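Local coordinates for protein putative esterase/lipase/thioesterase (Silicibacter sp., PDB 2PBL) that probably hydrolyses ester or thioester bonds as a serine hydrolase of the alpha/beta-hydrolase fold, its natural substrate being unknown, at residues A76-S81 against M98-L103; E102-V107 against E182-D187; E111-I116 against G140-R145; D171-L176 against A190-S195. All coordinates share one frame; numbering follows the deposited sequence.

Contact 1: residues A76-S81 against M98-L103; sequences AFDKSS and MPSYEL
Lys79 and Ser100 make the one direct hydrogen bond between the segments: Lys79 N donates to Ser100 OG at 2.9 Å and nearly straight, 166° at the hydrogen. A chi1 of -79° swings OG out to meet this N-H. Van der Waals contacts of carbon against polar atoms accompany the bond. The Lys79 stem folds over the same oxygen, CG lying 3.2 Å from Ser100 OG, and CD rests 3.5 Å from Met98 O; the chain then bends at its end, and NZ leaves to bind Asn42 and Asp54. Farther along, Leu103 CD1 sits 3.8 Å from Ala76 N. A water adds a second polar link, donating both to Ala76 O and to Tyr101 OH. Within 76-81, Asp78 OD1 accepts from Ser80 N at 2.9 Å, on the anti side and out of the carboxylate plane. An alanine in place of Asp78 would probably leave Ser80 N without its acceptor and the turn that presents Lys79 N to Ser100 less firmly fixed. The Ser80 N bond makes this an Asx turn, which leads into a short 3-10 segment; by it the loop after strand 64-69 is fastened to the C-terminal exit of strand 94-99 in the alpha/beta-hydrolase sheet.

Contact 2: residues E102-V107 against E182-D187; sequences ELCPEV and EKFKMD
Cys104 and Pro105 meet the last turn of helix 181-184 chiefly at one backbone carbonyl. Lys183 O faces Cys104 CB at 3.7 Å and Pro105 CA at 3.5 Å, the latter a CA-H...O contact with an angle of 125° at the hydrogen. Beside it the aliphatic parts touch, Pro105 CB lying 4.2 Å from Lys183 CB, while the rest of the lysine runs on extended and away. On the buried side Cys104 SG comes to the edge of the Phe184 ring, near its plane, 3.8 Å from CD1; the sulfur stands 80° off the ring normal, so it meets the rim and not the pi cloud. Pro105 CB also reaches Lys185 CE.

In the next shell, a water lies within hydrogen-bonding distance of both Lys183 O and Val107 O. The peptide bond before Pro105 is cis, and Val107 N binds Leu103 O, closing the turn that carries Cys104 and Pro105 to the helix. On the helix side, Lys185 leaves the helix with positive phi, and its chain bends at the end to give NZ to Glu182 O at 3.0 Å, 170° at the carbonyl oxygen. Farther out, Trp74 meets the Phe184 ring edge-to-face, and Ile109 packs on both Cys104 and Phe184.

With no direct hydrogen bond between the segments, cohesion here rests on van der Waals contact and a sulfur-aromatic edge, with a water that may bridge the two carbonyls, while both lysines lie on the exposed side, Lys185 tied back to its own helix.

Contact 3: residues E111-I116 against G140-R145; sequences EITQQI and GHLVAR
Two helices of the alpha/beta-hydrolase fold cross here: helix 109-126, which follows strand 94-99, and helix 138-145, which follows the probable nucleophile elbow. Their short axes come within 9.4 Å at -65°. Leu142 is the central side chain, packed against Ile112, Thr113 and Ile116. Its CD2 branch meets Ile112 CG2 at 3.7 Å, Ile116 CG1 at 3.8 Å and Thr113 OG1 at 3.6 Å, and its CD1 also rests on both isoleucines. The Leu142 side chain lies at about a right angle to Ile116; chi1 -66° with chi2 163° turns both methyls toward the isoleucines. Thr113 splits its two branches: OG1 stands at the edge of the His141 ring, near its plane and 3.6 Å from CE1, whereas CG2 sits 3.8 Å from Arg145 NH2. Arg145 CG lies 3.6 Å above one face of the His141 ring, offset toward the rim; beyond it the chain bends, bringing the guanidinium to Thr113 CG2. The three polar ends turn to a common outside partner, Glu194: its carboxylate takes Thr113 OG1 and Arg145 NE, its backbone O takes His141 NE2. Arg145 also pairs with Asp148. The contact thus joins an aliphatic core to a buried polar patch, whose carboxylate is probably kept ionised by the arginine and the hydroxyl.

Contact 4: residues D171-L176 against A190-S195; sequences DLRPLL and AAIAES
Ser195 OG accepts a hydrogen bond from Leu172 N across the contact, at 3.0 Å and nearly straight, 167° at the hydrogen. A chi1 of -61° directs OG to this N-H at the start of segment 171-176. The same OG also lies implausibly close to Ala191 O, one turn back in its own segment, so that bond is doubtful. An alanine at Ser195 would probably leave Leu172 N without its acceptor and untie the loop from the helix end. Next to it, Leu172 and Glu194 run alongside each other in the same direction, with CD1 of the leucine 3.8 Å from CB of the glutamate. The Ala191 methyl packs against the turn, its CB 4.1 Å from Leu172 CB and equally far from Leu176 CD2. On the more exposed flank, Arg173 reaches over extended from CG to NE, and its NE packs on Ile192 CG1 at 3.6 Å. Asp171 OD1 accepts from Arg173 N at 3.1 Å, forming an Asx turn, and its carboxylate makes a long salt bridge with Arg173 NH2; Arg173 NH1 pairs with Glu198. The loop that leaves strand 160-166 thus lies against the end of helix 188-193, while Leu175 turns to Phe184 of helix 181-184 and the Glu194 carboxylate is held from helix 138-145.

Contact 3 is the buried core of the set; contacts 1, 2 and 4 are partly buried, and contacts 2 and 4 lie farther from the chain centre. Contacts 1 and 4 share a chemistry, each with a serine hydroxyl accepting from a backbone N across the segments and an Asx turn within one of them, whereas 2 and 3 have no direct hydrogen bond across. Contacts 1 and 2 share the chain at Glu102 and Leu103, and Gln115 of contact 3 binds Glu102 N. Contact 2 touches contact 4 through Met186, lying on Leu172 and Ala191. Glu194 is common to contacts 3 and 4, a member of one and an outside partner of the other.

Contact 1: residues A76-S81 against M98-L103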
# COMPACT_ATOMS: atom_id res chain seq x y z
N ALA A 76 12.02 -2.71 4.01
CA ALA A 76 11.87 -2.55 5.45
C ALA A 76 10.41 -2.54 5.85
O ALA A 76 9.55 -2.38 5.03
CB ALA A 76 12.55 -1.23 5.94
N PHE A 77 10.20 -2.70 7.16
CA PHE A 77 8.90 -2.79 7.82
C PHE A 77 8.20 -4.10 7.49
O PHE A 77 8.63 -4.86 6.61
CB PHE A 77 8.01 -1.57 7.54
CG PHE A 77 8.67 -0.26 7.90
CD1 PHE A 77 8.57 0.25 9.19
CD2 PHE A 77 9.40 0.42 7.00
CE1 PHE A 77 9.18 1.46 9.54
CE2 PHE A 77 10.03 1.63 7.34
CZ PHE A 77 9.92 2.13 8.63
N ASP A 78 7.20 -4.41 8.30
CA ASP A 78 6.32 -5.55 8.09
C ASP A 78 4.93 -5.02 8.48
O ASP A 78 4.77 -3.84 8.79
CB ASP A 78 6.77 -6.81 8.87
CG ASP A 78 6.86 -6.60 10.35
OD1 ASP A 78 6.12 -5.81 10.92
OD2 ASP A 78 7.68 -7.27 10.99
N LYS A 79 3.95 -5.90 8.47
CA LYS A 79 2.58 -5.51 8.78
C LYS A 79 2.34 -4.98 10.18
O LYS A 79 1.37 -4.24 10.37
CB LYS A 79 1.64 -6.71 8.57
CG LYS A 79 1.88 -7.90 9.52
CD LYS A 79 1.07 -9.14 9.09
CE LYS A 79 1.54 -10.37 9.84
NZ LYS A 79 1.55 -10.13 11.32
N SER A 80 3.22 -5.32 11.12
CA SER A 80 3.01 -4.96 12.52
C SER A 80 3.12 -3.49 12.88
O SER A 80 2.69 -3.12 13.96
CB SER A 80 3.92 -5.76 13.46
OG SER A 80 5.27 -5.32 13.40
N SER A 81 3.67 -2.66 12.01
CA SER A 81 3.76 -1.22 12.29
C SER A 81 2.53 -0.41 11.87
O SER A 81 2.50 0.82 12.09
CB SER A 81 4.95 -0.66 11.56
OG SER A 81 6.15 -1.12 12.19
N MSE A 98 -4.03 -6.67 6.27
CA MSE A 98 -2.72 -6.07 6.11
C MSE A 98 -1.63 -7.11 5.91
O MSE A 98 -1.22 -7.77 6.82
CB MSE A 98 -2.40 -5.17 7.30
CG MSE A 98 -3.19 -3.90 7.25
SE MSE A 98 -2.74 -2.69 8.74
CE MSE A 98 -3.90 -1.24 8.38
N PRO A 99 -1.14 -7.26 4.66
CA PRO A 99 -0.11 -8.28 4.56
C PRO A 99 1.31 -7.78 4.78
O PRO A 99 1.61 -6.57 4.64
CB PRO A 99 -0.22 -8.72 3.10
CG PRO A 99 -0.56 -7.46 2.43
CD PRO A 99 -1.49 -6.71 3.35
N SER A 100 2.16 -8.75 5.13
CA SER A 100 3.59 -8.61 5.09
C SER A 100 3.96 -9.28 3.76
O SER A 100 3.10 -9.91 3.07
CB SER A 100 4.25 -9.35 6.26
OG SER A 100 4.18 -8.65 7.48
N TYR A 101 5.24 -9.20 3.46
CA TYR A 101 5.82 -9.73 2.25
C TYR A 101 7.32 -9.77 2.43
O TYR A 101 7.86 -9.04 3.28
CB TYR A 101 5.42 -8.86 1.08
CG TYR A 101 5.63 -7.36 1.26
CD1 TYR A 101 6.86 -6.73 0.94
CD2 TYR A 101 4.58 -6.55 1.71
CE1 TYR A 101 7.02 -5.35 1.11
CE2 TYR A 101 4.73 -5.17 1.85
CZ TYR A 101 5.94 -4.58 1.57
OH TYR A 101 6.03 -3.21 1.73
N GLU A 102 7.98 -10.66 1.70
CA GLU A 102 9.44 -10.70 1.71
C GLU A 102 9.97 -9.42 1.08
O GLU A 102 9.30 -8.75 0.30
CB GLU A 102 9.99 -11.92 1.02
CG GLU A 102 9.59 -13.18 1.71
CD GLU A 102 10.20 -14.38 1.04
OE1 GLU A 102 9.49 -14.98 0.26
OE2 GLU A 102 11.41 -14.64 1.23
N LEU A 103 11.20 -9.11 1.45
CA LEU A 103 11.83 -7.85 1.12
C LEU A 103 13.03 -8.04 0.24
O LEU A 103 13.63 -9.11 0.21
CB LEU A 103 12.27 -7.19 2.42
CG LEU A 103 11.20 -6.93 3.48
CD1 LEU A 103 11.78 -6.42 4.81
CD2 LEU A 103 10.20 -5.94 2.94
O HOH W 1 8.65 -2.07 2.13

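Contact 2: residues E102-V107 against E182-D187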
# COMPACT_ATOMS: atom_id res chain seq x y z
N GLU A 102 7.98 -10.66 1.70
CA GLU A 102 9.44 -10.70 1.71
C GLU A 102 9.97 -9.42 1.08
O GLU A 102 9.30 -8.75 0.30
CB GLU A 102 9.99 -11.92 1.02
CG GLU A 102 9.59 -13.18 1.71
CD GLU A 102 10.20 -14.38 1.04
OE1 GLU A 102 9.49 -14.98 0.26
OE2 GLU A 102 11.41 -14.64 1.23
N LEU A 103 11.20 -9.11 1.45
CA LEU A 103 11.83 -7.85 1.12
C LEU A 103 13.03 -8.04 0.24
O LEU A 103 13.63 -9.11 0.21
CB LEU A 103 12.27 -7.19 2.42
CG LEU A 103 11.20 -6.93 3.48
CD1 LEU A 103 11.78 -6.42 4.81
CD2 LEU A 103 10.20 -5.94 2.94
N CYS A 104 13.35 -6.99 -0.50
CA CYS A 104 14.54 -6.96 -1.29
C CYS A 104 15.63 -6.79 -0.24
O CYS A 104 15.40 -6.11 0.77
CB CYS A 104 14.54 -5.80 -2.26
SG CYS A 104 13.19 -5.80 -3.48
N PRO A 105 16.83 -7.38 -0.49
CA PRO A 105 17.27 -8.10 -1.70
C PRO A 105 17.03 -9.60 -1.72
O PRO A 105 17.45 -10.26 -2.68
CB PRO A 105 18.77 -7.82 -1.72
CG PRO A 105 19.13 -7.86 -0.23
CD PRO A 105 17.91 -7.34 0.53
N GLU A 106 16.35 -10.14 -0.72
CA GLU A 106 16.05 -11.57 -0.69
C GLU A 106 15.18 -11.94 -1.88
O GLU A 106 15.38 -12.99 -2.52
CB GLU A 106 15.36 -11.98 0.61
CG GLU A 106 16.24 -11.98 1.89
CD GLU A 106 16.64 -10.59 2.41
OE1 GLU A 106 15.73 -9.79 2.73
OE2 GLU A 106 17.87 -10.34 2.57
N VAL A 107 14.19 -11.10 -2.16
CA VAL A 107 13.33 -11.27 -3.32
C VAL A 107 13.42 -10.06 -4.25
O VAL A 107 14.09 -9.05 -3.94
CB VAL A 107 11.85 -11.53 -2.89
CG1 VAL A 107 11.78 -12.77 -2.04
CG2 VAL A 107 11.23 -10.33 -2.16
N GLU A 182 20.78 -1.40 -5.60
CA GLU A 182 21.74 -2.41 -5.21
C GLU A 182 20.94 -3.54 -4.57
O GLU A 182 21.39 -4.69 -4.58
CB GLU A 182 22.75 -1.82 -4.24
CG GLU A 182 23.67 -0.74 -4.88
CD GLU A 182 24.44 0.16 -3.84
OE1 GLU A 182 24.18 0.05 -2.60
OE2 GLU A 182 25.27 1.00 -4.27
N LYS A 183 19.79 -3.20 -4.00
CA LYS A 183 18.89 -4.20 -3.42
C LYS A 183 17.81 -4.69 -4.41
O LYS A 183 17.50 -5.88 -4.44
CB LYS A 183 18.24 -3.69 -2.15
CG LYS A 183 19.27 -3.34 -1.12
CD LYS A 183 18.66 -2.95 0.19
CE LYS A 183 19.76 -2.66 1.21
NZ LYS A 183 19.14 -2.24 2.49
N PHE A 184 17.25 -3.80 -5.22
CA PHE A 184 16.19 -4.22 -6.16
C PHE A 184 16.76 -5.08 -7.28
O PHE A 184 16.14 -6.05 -7.73
CB PHE A 184 15.47 -3.02 -6.76
CG PHE A 184 15.01 -2.02 -5.75
CD1 PHE A 184 14.46 -2.41 -4.55
CD2 PHE A 184 15.05 -0.67 -6.05
CE1 PHE A 184 14.01 -1.48 -3.65
CE2 PHE A 184 14.61 0.28 -5.17
CZ PHE A 184 14.10 -0.13 -3.96
N LYS A 185 17.95 -4.70 -7.73
CA LYS A 185 18.69 -5.38 -8.80
C LYS A 185 17.92 -5.46 -10.10
O LYS A 185 17.91 -6.50 -10.77
CB LYS A 185 19.17 -6.78 -8.34
CG LYS A 185 20.09 -6.74 -7.10
CD LYS A 185 20.41 -8.14 -6.58
CE LYS A 185 21.01 -8.11 -5.15
NZ LYS A 185 22.39 -7.51 -5.10
N MSE A 186 17.28 -4.35 -10.46
CA MSE A 186 16.50 -4.25 -11.68
C MSE A 186 17.30 -3.66 -12.82
O MSE A 186 18.17 -2.80 -12.59
CB MSE A 186 15.31 -3.34 -11.48
CG MSE A 186 14.28 -3.89 -10.53
SE MSE A 186 12.74 -2.67 -10.51
CE MSE A 186 13.47 -1.07 -9.55
N ASP A 187 17.03 -4.15 -14.03
CA ASP A 187 17.51 -3.52 -15.26
C ASP A 187 16.35 -2.73 -15.83
O ASP A 187 15.24 -2.79 -15.28
CB ASP A 187 18.11 -4.51 -16.29
CG ASP A 187 17.13 -5.55 -16.81
OD1 ASP A 187 15.89 -5.35 -16.84
OD2 ASP A 187 17.63 -6.60 -17.25
O HOH W 2 16.04 -8.18 -5.60

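Contact 3: residues E111-I116 against G140-R145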
# COMPACT_ATOMS: atom_id res chain seq x y z
N GLU A 111 8.54 -10.38 -7.54
CA GLU A 111 8.11 -11.46 -6.64
C GLU A 111 7.23 -10.91 -5.53
O GLU A 111 6.31 -11.56 -5.05
CB GLU A 111 9.30 -12.16 -5.98
CG GLU A 111 10.25 -12.79 -6.94
CD GLU A 111 11.38 -13.47 -6.21
OE1 GLU A 111 11.18 -14.60 -5.68
OE2 GLU A 111 12.46 -12.85 -6.18
N ILE A 112 7.54 -9.70 -5.07
CA ILE A 112 6.70 -9.07 -4.06
C ILE A 112 5.28 -8.83 -4.59
O ILE A 112 4.26 -9.04 -3.91
CB ILE A 112 7.31 -7.73 -3.53
CG1 ILE A 112 8.70 -7.97 -2.91
CG2 ILE A 112 6.36 -7.15 -2.45
CD1 ILE A 112 9.40 -6.73 -2.44
N THR A 113 5.22 -8.35 -5.81
CA THR A 113 3.95 -8.16 -6.51
C THR A 113 3.10 -9.47 -6.50
O THR A 113 1.88 -9.47 -6.18
CB THR A 113 4.31 -7.64 -7.93
OG1 THR A 113 4.73 -6.27 -7.76
CG2 THR A 113 3.10 -7.63 -8.82
N GLN A 114 3.78 -10.59 -6.77
CA GLN A 114 3.13 -11.91 -6.81
C GLN A 114 2.63 -12.26 -5.42
O GLN A 114 1.53 -12.75 -5.29
CB GLN A 114 4.05 -12.99 -7.46
CG GLN A 114 4.37 -12.70 -8.87
CD GLN A 114 3.16 -12.75 -9.76
OE1 GLN A 114 2.34 -13.65 -9.64
NE2 GLN A 114 3.05 -11.78 -10.67
N GLN A 115 3.42 -11.97 -4.38
CA GLN A 115 3.01 -12.20 -3.00
C GLN A 115 1.79 -11.39 -2.57
O GLN A 115 0.89 -11.91 -1.91
CB GLN A 115 4.17 -11.91 -2.05
CG GLN A 115 5.24 -12.97 -2.12
CD GLN A 115 6.48 -12.71 -1.23
OE1 GLN A 115 6.46 -11.92 -0.28
NE2 GLN A 115 7.57 -13.44 -1.54
N ILE A 116 1.73 -10.11 -2.98
CA ILE A 116 0.56 -9.27 -2.69
C ILE A 116 -0.66 -9.88 -3.37
O ILE A 116 -1.74 -9.93 -2.77
CB ILE A 116 0.78 -7.79 -3.12
CG1 ILE A 116 1.98 -7.22 -2.39
CG2 ILE A 116 -0.44 -6.96 -2.78
CD1 ILE A 116 1.87 -7.46 -0.87
N GLY A 140 1.79 1.50 -2.36
CA GLY A 140 0.92 2.18 -3.32
C GLY A 140 1.24 1.55 -4.66
O GLY A 140 0.34 1.33 -5.48
N HIS A 141 2.52 1.30 -4.90
CA HIS A 141 2.94 0.58 -6.09
C HIS A 141 2.27 -0.79 -6.14
O HIS A 141 1.65 -1.19 -7.16
CB HIS A 141 4.44 0.43 -6.11
CG HIS A 141 4.91 -0.64 -7.03
ND1 HIS A 141 5.03 -1.95 -6.62
CD2 HIS A 141 5.24 -0.62 -8.35
CE1 HIS A 141 5.39 -2.69 -7.66
NE2 HIS A 141 5.54 -1.90 -8.71
N LEU A 142 2.33 -1.50 -5.04
CA LEU A 142 1.81 -2.87 -5.00
C LEU A 142 0.28 -2.94 -5.19
O LEU A 142 -0.25 -3.82 -5.87
CB LEU A 142 2.24 -3.53 -3.70
CG LEU A 142 3.76 -3.77 -3.54
CD1 LEU A 142 4.11 -4.03 -2.07
CD2 LEU A 142 4.21 -4.92 -4.51
N VAL A 143 -0.47 -2.00 -4.60
CA VAL A 143 -1.92 -2.04 -4.83
C VAL A 143 -2.27 -1.66 -6.27
O VAL A 143 -3.21 -2.20 -6.82
CB VAL A 143 -2.78 -1.27 -3.78
CG1 VAL A 143 -2.68 -1.93 -2.41
CG2 VAL A 143 -2.46 0.22 -3.75
N ALA A 144 -1.48 -0.79 -6.91
CA ALA A 144 -1.69 -0.43 -8.30
C ALA A 144 -1.51 -1.65 -9.26
O ALA A 144 -2.31 -1.86 -10.15
CB ALA A 144 -0.78 0.67 -8.69
N ARG A 145 -0.54 -2.48 -8.97
CA ARG A 145 -0.28 -3.71 -9.74
C ARG A 145 -1.40 -4.73 -9.64
O ARG A 145 -1.47 -5.67 -10.46
CB ARG A 145 1.00 -4.36 -9.20
CG ARG A 145 2.23 -3.52 -9.28
CD ARG A 145 2.65 -3.35 -10.71
NE ARG A 145 3.15 -4.64 -11.22
CZ ARG A 145 2.66 -5.39 -12.22
NH1 ARG A 145 1.59 -5.05 -12.94
NH2 ARG A 145 3.26 -6.54 -12.48

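Contact 4: residues D171-L176 against A190-S195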
# COMPACT_ATOMS: atom_id res chain seq x y z
N ASP A 171 6.47 4.70 -11.60
CA ASP A 171 7.44 4.52 -12.62
C ASP A 171 8.68 4.14 -11.85
O ASP A 171 9.19 4.94 -11.03
CB ASP A 171 7.60 5.82 -13.39
CG ASP A 171 8.52 5.68 -14.60
OD1 ASP A 171 9.23 4.67 -14.74
OD2 ASP A 171 8.52 6.61 -15.41
N LEU A 172 9.11 2.89 -12.00
CA LEU A 172 10.31 2.47 -11.30
C LEU A 172 11.63 2.80 -12.01
O LEU A 172 12.68 2.62 -11.42
CB LEU A 172 10.23 0.97 -11.02
CG LEU A 172 8.97 0.49 -10.28
CD1 LEU A 172 9.18 -1.00 -9.85
CD2 LEU A 172 8.60 1.33 -9.09
N ARG A 173 11.58 3.28 -13.24
CA ARG A 173 12.83 3.57 -13.98
C ARG A 173 13.80 4.51 -13.25
O ARG A 173 14.99 4.25 -13.20
CB ARG A 173 12.53 4.18 -15.32
CG ARG A 173 11.88 3.25 -16.37
CD ARG A 173 11.32 4.22 -17.41
NE ARG A 173 10.63 3.59 -18.52
CZ ARG A 173 9.32 3.64 -18.76
NH1 ARG A 173 8.86 3.01 -19.84
NH2 ARG A 173 8.45 4.31 -17.99
N PRO A 174 13.29 5.58 -12.64
CA PRO A 174 14.25 6.46 -11.96
C PRO A 174 14.94 5.82 -10.76
O PRO A 174 15.97 6.31 -10.33
CB PRO A 174 13.38 7.65 -11.50
CG PRO A 174 12.11 7.53 -12.24
CD PRO A 174 11.91 6.09 -12.53
N LEU A 175 14.39 4.71 -10.23
CA LEU A 175 15.04 4.03 -9.12
C LEU A 175 16.33 3.33 -9.52
O LEU A 175 17.12 2.99 -8.64
CB LEU A 175 14.12 3.02 -8.44
CG LEU A 175 12.81 3.59 -7.92
CD1 LEU A 175 12.04 2.47 -7.29
CD2 LEU A 175 13.09 4.71 -6.91
N LEU A 176 16.53 3.14 -10.83
CA LEU A 176 17.76 2.57 -11.38
C LEU A 176 18.91 3.53 -11.13
O LEU A 176 20.07 3.15 -11.13
CB LEU A 176 17.62 2.30 -12.88
CG LEU A 176 16.44 1.42 -13.31
CD1 LEU A 176 16.54 1.13 -14.79
CD2 LEU A 176 16.33 0.13 -12.52
N ALA A 190 13.08 -4.72 -16.45
CA ALA A 190 12.47 -5.14 -15.20
C ALA A 190 11.73 -3.97 -14.53
O ALA A 190 10.63 -4.16 -14.01
CB ALA A 190 13.51 -5.73 -14.28
N ALA A 191 12.30 -2.77 -14.57
CA ALA A 191 11.66 -1.58 -13.98
C ALA A 191 10.37 -1.26 -14.72
O ALA A 191 9.31 -1.01 -14.09
CB ALA A 191 12.60 -0.42 -14.02
N ILE A 192 10.45 -1.33 -16.04
CA ILE A 192 9.31 -1.11 -16.93
C ILE A 192 8.23 -2.14 -16.67
O ILE A 192 7.07 -1.79 -16.47
CB ILE A 192 9.73 -1.19 -18.44
CG1 ILE A 192 10.63 -0.02 -18.79
CG2 ILE A 192 8.50 -1.15 -19.41
CD1 ILE A 192 11.50 -0.32 -20.00
N ALA A 193 8.60 -3.42 -16.69
CA ALA A 193 7.65 -4.50 -16.44
C ALA A 193 6.84 -4.29 -15.15
O ALA A 193 5.66 -4.61 -15.09
CB ALA A 193 8.37 -5.81 -16.34
N GLU A 194 7.51 -3.77 -14.13
CA GLU A 194 6.86 -3.55 -12.82
C GLU A 194 6.30 -2.14 -12.57
O GLU A 194 5.86 -1.86 -11.46
CB GLU A 194 7.76 -3.97 -11.67
CG GLU A 194 7.83 -5.50 -11.51
CD GLU A 194 6.50 -6.09 -11.25
OE1 GLU A 194 5.76 -5.49 -10.47
OE2 GLU A 194 6.13 -7.14 -11.88
N SER A 195 6.29 -1.29 -13.60
CA SER A 195 5.82 0.06 -13.47
C SER A 195 4.33 0.16 -13.82
O SER A 195 3.93 -0.13 -14.93
CB SER A 195 6.59 1.01 -14.39
OG SER A 195 7.97 1.03 -14.06